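Local coordinates for phenylurea hydrolase B (PDB 4WHB), which probably hydrolyses non-peptide carbon-nitrogen bonds, such as that of the herbicide diuron, as a zinc-binding member of the amidohydrolase superfamily, at residues V50-V62 with L415-D427. Sequence-based numbering, arbitrary orientation.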
loop_
_atom_site.group_PDB
_atom_site.type_symbol
_atom_site.label_atom_id
_atom_site.label_comp_id
_atom_site.label_asym_id
_atom_site.label_seq_id
_atom_site.Cartn_x
_atom_site.Cartn_y
_atom_site.Cartn_z
ATOM N N VAL C 50 17.714 3.370 -59.186
ATOM C CA VAL C 50 16.571 2.970 -58.347
ATOM C C VAL C 50 15.273 3.330 -59.093
ATOM O O VAL C 50 15.036 4.489 -59.456
ATOM C CB VAL C 50 16.582 3.629 -56.980
ATOM C CG1 VAL C 50 15.199 3.543 -56.357
ATOM C CG2 VAL C 50 17.567 2.983 -56.051
ATOM N N ASP C 51 14.440 2.324 -59.337
ATOM C CA ASP C 51 13.223 2.503 -60.135
ATOM C C ASP C 51 12.113 3.029 -59.249
ATOM O O ASP C 51 11.734 2.392 -58.289
ATOM C CB ASP C 51 12.809 1.178 -60.782
ATOM C CG ASP C 51 11.552 1.303 -61.586
ATOM O OD1 ASP C 51 11.633 1.765 -62.733
ATOM O OD2 ASP C 51 10.477 0.933 -61.081
ATOM N N GLY C 52 11.584 4.198 -59.567
ATOM C CA GLY C 52 10.533 4.805 -58.752
ATOM C C GLY C 52 9.143 4.794 -59.358
ATOM O O GLY C 52 8.253 5.436 -58.810
ATOM N N ASN C 53 8.958 4.073 -60.461
ATOM C CA ASN C 53 7.633 3.974 -61.078
ATOM C C ASN C 53 6.606 3.451 -60.061
ATOM O O ASN C 53 6.922 2.622 -59.169
ATOM C CB ASN C 53 7.642 3.041 -62.295
ATOM C CG ASN C 53 8.894 3.185 -63.157
ATOM O OD1 ASN C 53 9.696 4.112 -62.975
ATOM N ND2 ASN C 53 9.071 2.253 -64.081
ATOM N N ARG C 54 5.390 3.983 -60.156
ATOM C CA ARG C 54 4.293 3.485 -59.349
ATOM C C ARG C 54 4.580 3.650 -57.869
ATOM O O ARG C 54 4.044 2.904 -57.075
ATOM C CB ARG C 54 4.014 1.995 -59.649
ATOM C CG ARG C 54 3.939 1.638 -61.118
ATOM C CD ARG C 54 2.578 2.040 -61.675
ATOM N NE ARG C 54 2.500 1.879 -63.115
ATOM C CZ ARG C 54 3.189 2.614 -63.976
ATOM N NH1 ARG C 54 4.020 3.538 -63.577
ATOM N NH2 ARG C 54 3.077 2.426 -65.272
ATOM N N ARG C 55 5.413 4.609 -57.485
ATOM C CA ARG C 55 5.613 4.896 -56.073
ATOM C C ARG C 55 5.597 6.389 -55.756
ATOM O O ARG C 55 5.492 7.209 -56.655
ATOM C CB ARG C 55 6.923 4.270 -55.585
ATOM C CG ARG C 55 6.805 2.783 -55.354
ATOM C CD ARG C 55 8.122 2.089 -55.526
ATOM N NE ARG C 55 7.960 0.633 -55.351
ATOM C CZ ARG C 55 7.346 -0.162 -56.224
ATOM N NH1 ARG C 55 6.834 0.318 -57.338
ATOM N NH2 ARG C 55 7.269 -1.457 -55.996
ATOM N N TRP C 56 5.710 6.730 -54.474
ATOM C CA TRP C 56 5.740 8.100 -54.035
ATOM C C TRP C 56 6.978 8.310 -53.250
ATOM O O TRP C 56 7.533 7.377 -52.651
ATOM C CB TRP C 56 4.560 8.389 -53.106
ATOM C CG TRP C 56 3.383 8.892 -53.831
ATOM C CD1 TRP C 56 2.944 10.178 -53.891
ATOM C CD2 TRP C 56 2.498 8.116 -54.633
ATOM N NE1 TRP C 56 1.853 10.246 -54.712
ATOM C CE2 TRP C 56 1.548 8.992 -55.161
ATOM C CE3 TRP C 56 2.419 6.759 -54.945
ATOM C CZ2 TRP C 56 0.565 8.575 -56.022
ATOM C CZ3 TRP C 56 1.402 6.339 -55.786
ATOM C CH2 TRP C 56 0.479 7.242 -56.295
ATOM N N MET C 57 7.435 9.553 -53.233
ATOM C CA MET C 57 8.448 9.948 -52.257
ATOM C C MET C 57 7.846 11.000 -51.360
ATOM O O MET C 57 7.333 12.031 -51.825
ATOM C CB MET C 57 9.707 10.494 -52.922
ATOM C CG MET C 57 10.839 9.482 -53.041
ATOM S SD MET C 57 12.346 10.267 -53.608
ATOM C CE MET C 57 12.466 11.619 -52.476
ATOM N N VAL C 58 7.884 10.719 -50.065
ATOM C CA VAL C 58 7.591 11.734 -49.063
ATOM C C VAL C 58 8.911 11.951 -48.346
ATOM O O VAL C 58 9.790 11.059 -48.368
ATOM C CB VAL C 58 6.500 11.300 -48.093
ATOM C CG1 VAL C 58 5.174 11.160 -48.816
ATOM C CG2 VAL C 58 6.860 9.984 -47.435
ATOM N N PRO C 59 9.087 13.134 -47.758
ATOM C CA PRO C 59 10.311 13.323 -46.995
ATOM C C PRO C 59 10.359 12.283 -45.873
ATOM O O PRO C 59 9.318 11.946 -45.329
ATOM C CB PRO C 59 10.194 14.760 -46.452
ATOM C CG PRO C 59 8.800 15.164 -46.758
ATOM C CD PRO C 59 8.308 14.363 -47.899
ATOM N N GLY C 60 11.560 11.762 -45.582
ATOM C CA GLY C 60 11.748 10.822 -44.483
ATOM C C GLY C 60 11.083 11.353 -43.227
ATOM O O GLY C 60 11.239 12.522 -42.869
ATOM N N TYR C 61 10.297 10.512 -42.572
ATOM C CA TYR C 61 9.485 10.968 -41.435
ATOM C C TYR C 61 10.385 11.424 -40.296
ATOM O O TYR C 61 11.466 10.884 -40.056
ATOM C CB TYR C 61 8.497 9.902 -40.972
ATOM C CG TYR C 61 7.721 9.291 -42.136
ATOM C CD1 TYR C 61 6.929 10.054 -42.974
ATOM C CD2 TYR C 61 7.812 7.928 -42.407
ATOM C CE1 TYR C 61 6.240 9.475 -44.018
ATOM C CE2 TYR C 61 7.133 7.339 -43.463
ATOM C CZ TYR C 61 6.348 8.113 -44.262
ATOM O OH TYR C 61 5.674 7.502 -45.300
ATOM N N VAL C 62 9.931 12.454 -39.605
ATOM C CA VAL C 62 10.640 13.046 -38.483
ATOM C C VAL C 62 9.694 13.038 -37.299
ATOM O O VAL C 62 8.592 13.597 -37.358
ATOM C CB VAL C 62 11.073 14.482 -38.784
ATOM C CG1 VAL C 62 11.761 15.101 -37.618
ATOM C CG2 VAL C 62 12.040 14.457 -39.942
ATOM N N LEU C 415 20.177 16.661 -46.542
ATOM C CA LEU C 415 20.490 15.281 -46.242
ATOM C C LEU C 415 19.436 14.466 -46.957
ATOM O O LEU C 415 18.271 14.822 -46.953
ATOM C CB LEU C 415 20.442 14.998 -44.737
ATOM C CG LEU C 415 21.688 15.184 -43.878
ATOM C CD1 LEU C 415 21.350 14.809 -42.444
ATOM C CD2 LEU C 415 22.804 14.356 -44.443
ATOM N N ALA C 416 19.843 13.381 -47.608
ATOM C CA ALA C 416 18.888 12.619 -48.346
ATOM C C ALA C 416 18.336 11.538 -47.453
ATOM O O ALA C 416 18.992 10.498 -47.233
ATOM C CB ALA C 416 19.485 12.061 -49.590
ATOM N N ASP C 417 17.152 11.833 -46.915
ATOM C CA ASP C 417 16.425 10.902 -46.108
ATOM C C ASP C 417 15.083 10.837 -46.793
ATOM O O ASP C 417 14.400 11.867 -46.940
ATOM C CB ASP C 417 16.238 11.412 -44.655
ATOM C CG ASP C 417 17.546 11.740 -43.967
ATOM O OD1 ASP C 417 18.515 10.943 -44.099
ATOM O OD2 ASP C 417 17.605 12.798 -43.269
ATOM N N PHE C 418 14.681 9.667 -47.246
ATOM C CA PHE C 418 13.381 9.593 -47.849
ATOM C C PHE C 418 12.747 8.226 -47.740
ATOM O O PHE C 418 13.403 7.230 -47.444
ATOM C CB PHE C 418 13.426 10.060 -49.315
ATOM C CG PHE C 418 14.168 9.159 -50.248
ATOM C CD1 PHE C 418 13.575 8.029 -50.760
ATOM C CD2 PHE C 418 15.442 9.487 -50.656
ATOM C CE1 PHE C 418 14.252 7.224 -51.650
ATOM C CE2 PHE C 418 16.135 8.680 -51.556
ATOM C CZ PHE C 418 15.538 7.528 -52.044
ATOM N N VAL C 419 11.440 8.216 -47.975
ATOM C CA VAL C 419 10.652 7.022 -47.892
ATOM C C VAL C 419 9.854 6.909 -49.190
ATOM O O VAL C 419 9.319 7.936 -49.692
ATOM C CB VAL C 419 9.697 7.119 -46.722
ATOM C CG1 VAL C 419 8.987 5.791 -46.539
ATOM C CG2 VAL C 419 10.440 7.520 -45.441
ATOM N N LEU C 420 9.804 5.700 -49.764
ATOM C CA LEU C 420 8.998 5.483 -50.940
ATOM C C LEU C 420 7.706 4.762 -50.573
ATOM O O LEU C 420 7.749 3.730 -49.893
ATOM C CB LEU C 420 9.770 4.652 -51.955
ATOM C CG LEU C 420 10.731 5.361 -52.921
ATOM C CD1 LEU C 420 12.124 4.844 -52.595
ATOM C CD2 LEU C 420 10.379 5.019 -54.376
ATOM N N LEU C 421 6.564 5.265 -51.012
ATOM C CA LEU C 421 5.286 4.610 -50.654
ATOM C C LEU C 421 4.727 3.763 -51.792
ATOM O O LEU C 421 5.235 3.782 -52.895
ATOM C CB LEU C 421 4.239 5.653 -50.231
ATOM C CG LEU C 421 4.626 6.546 -49.075
ATOM C CD1 LEU C 421 3.536 7.537 -48.834
ATOM C CD2 LEU C 421 4.875 5.700 -47.833
ATOM N N ASP C 422 3.663 3.029 -51.509
ATOM C CA ASP C 422 3.006 2.168 -52.527
ATOM C C ASP C 422 1.746 2.790 -53.134
ATOM O O ASP C 422 1.283 2.345 -54.162
ATOM C CB ASP C 422 2.573 0.829 -51.873
ATOM C CG ASP C 422 2.660 -0.320 -52.782
ATOM O OD1 ASP C 422 2.760 -0.097 -53.991
ATOM O OD2 ASP C 422 2.656 -1.458 -52.276
ATOM N N GLN C 423 1.197 3.813 -52.489
ATOM C CA GLN C 423 -0.139 4.271 -52.792
ATOM C C GLN C 423 -0.340 5.758 -52.409
ATOM O O GLN C 423 0.438 6.316 -51.645
ATOM C CB GLN C 423 -1.139 3.357 -52.068
ATOM C CG GLN C 423 -1.577 2.175 -52.923
ATOM C CD GLN C 423 -1.847 0.922 -52.138
ATOM O OE1 GLN C 423 -1.145 -0.072 -52.335
ATOM N NE2 GLN C 423 -2.847 0.959 -51.234
ATOM N N ASP C 424 -1.405 6.363 -52.938
ATOM C CA ASP C 424 -1.690 7.783 -52.763
ATOM C C ASP C 424 -1.757 8.135 -51.296
ATOM O O ASP C 424 -2.585 7.581 -50.572
ATOM C CB ASP C 424 -3.039 8.135 -53.421
ATOM C CG ASP C 424 -2.933 9.225 -54.473
ATOM O OD1 ASP C 424 -2.204 9.005 -55.423
ATOM O OD2 ASP C 424 -3.590 10.269 -54.441
ATOM N N PRO C 425 -0.901 9.064 -50.828
ATOM C CA PRO C 425 -1.066 9.572 -49.484
ATOM C C PRO C 425 -2.339 10.381 -49.278
ATOM O O PRO C 425 -2.688 10.655 -48.141
ATOM C CB PRO C 425 0.153 10.469 -49.292
ATOM C CG PRO C 425 1.173 9.859 -50.141
ATOM C CD PRO C 425 0.419 9.425 -51.359
ATOM N N VAL C 426 -3.019 10.781 -50.350
ATOM C CA VAL C 426 -4.145 11.732 -50.246
ATOM C C VAL C 426 -5.539 11.120 -50.421
ATOM O O VAL C 426 -5.787 10.271 -51.292
ATOM C CB VAL C 426 -3.975 12.906 -51.196
ATOM C CG1 VAL C 426 -4.747 14.070 -50.642
ATOM C CG2 VAL C 426 -2.511 13.281 -51.328
ATOM N N ASP C 427 -6.422 11.625 -49.552
ATOM C CA ASP C 427 -7.768 11.103 -49.213
ATOM C C ASP C 427 -7.623 9.918 -48.296
ATOM O O ASP C 427 -8.499 9.674 -47.428
ATOM C CB ASP C 427 -8.668 10.745 -50.411
ATOM C CG ASP C 427 -10.030 10.215 -49.965
ATOM O OD1 ASP C 427 -10.495 10.515 -48.843
ATOM O OD2 ASP C 427 -10.646 9.466 -50.739
#
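Leu421 N donates to Trp56 O at 2.8 Å and Val58 N to Val419 O at 3.2 Å, pairing strand 56-59 with strand 418-421, which run antiparallel at 147°; the return bonds from Trp56 N and Val419 N are weak. Where the strand is interrupted at Gly60, its N still reaches Asp417 O (3.1 Å), approaching from above the carbonyl plane.

Aromatic contacts occupy both faces of the pair. On the face of Met57 and Leu420, Met57 SD lies over one face of the Phe418 ring, 4.0 Å from its centroid, a Met-aromatic contact; the bend at chi3 (51°) turns CE to Phe418 CB and CG. The ring of Phe439 meets the same ring, nearly parallel to it. On the face of Trp56, Val58, Val419 and Leu421, the chain from Gln423 to Pro425 curls over one side of the indole. Pro425 CD sits 3.7 Å from the centroid of the five-membered ring and Asp424 CA lies over the six-membered one, both as CH-pi contacts. Val419 sends CG2 over the Tyr61 ring, with its centroid 4.2 Å away.

Aliphatic packing fills in between: the Val58 and Leu421 side chains cross at about a right angle, CG1 against CD1, while Leu420 CD2 lies against Arg55 CB. At Arg55, NH1 turns back to Asn53 O (2.9 Å), in the guanidinium plane, within the type II turn from Gly52 to Arg55.

Beyond the pair, strand 435-440 continues the sheet next to 418-421, and Arg136 forms a salt bridge with Asp417. Strand 56-63 also runs parallel to 107-112, consistent with a TIM-barrel fold, so the contact ties a late strand to the start of the barrel region, far from the zinc ligands; main-chain bonds set the register, while largely apolar side chains pack on both faces.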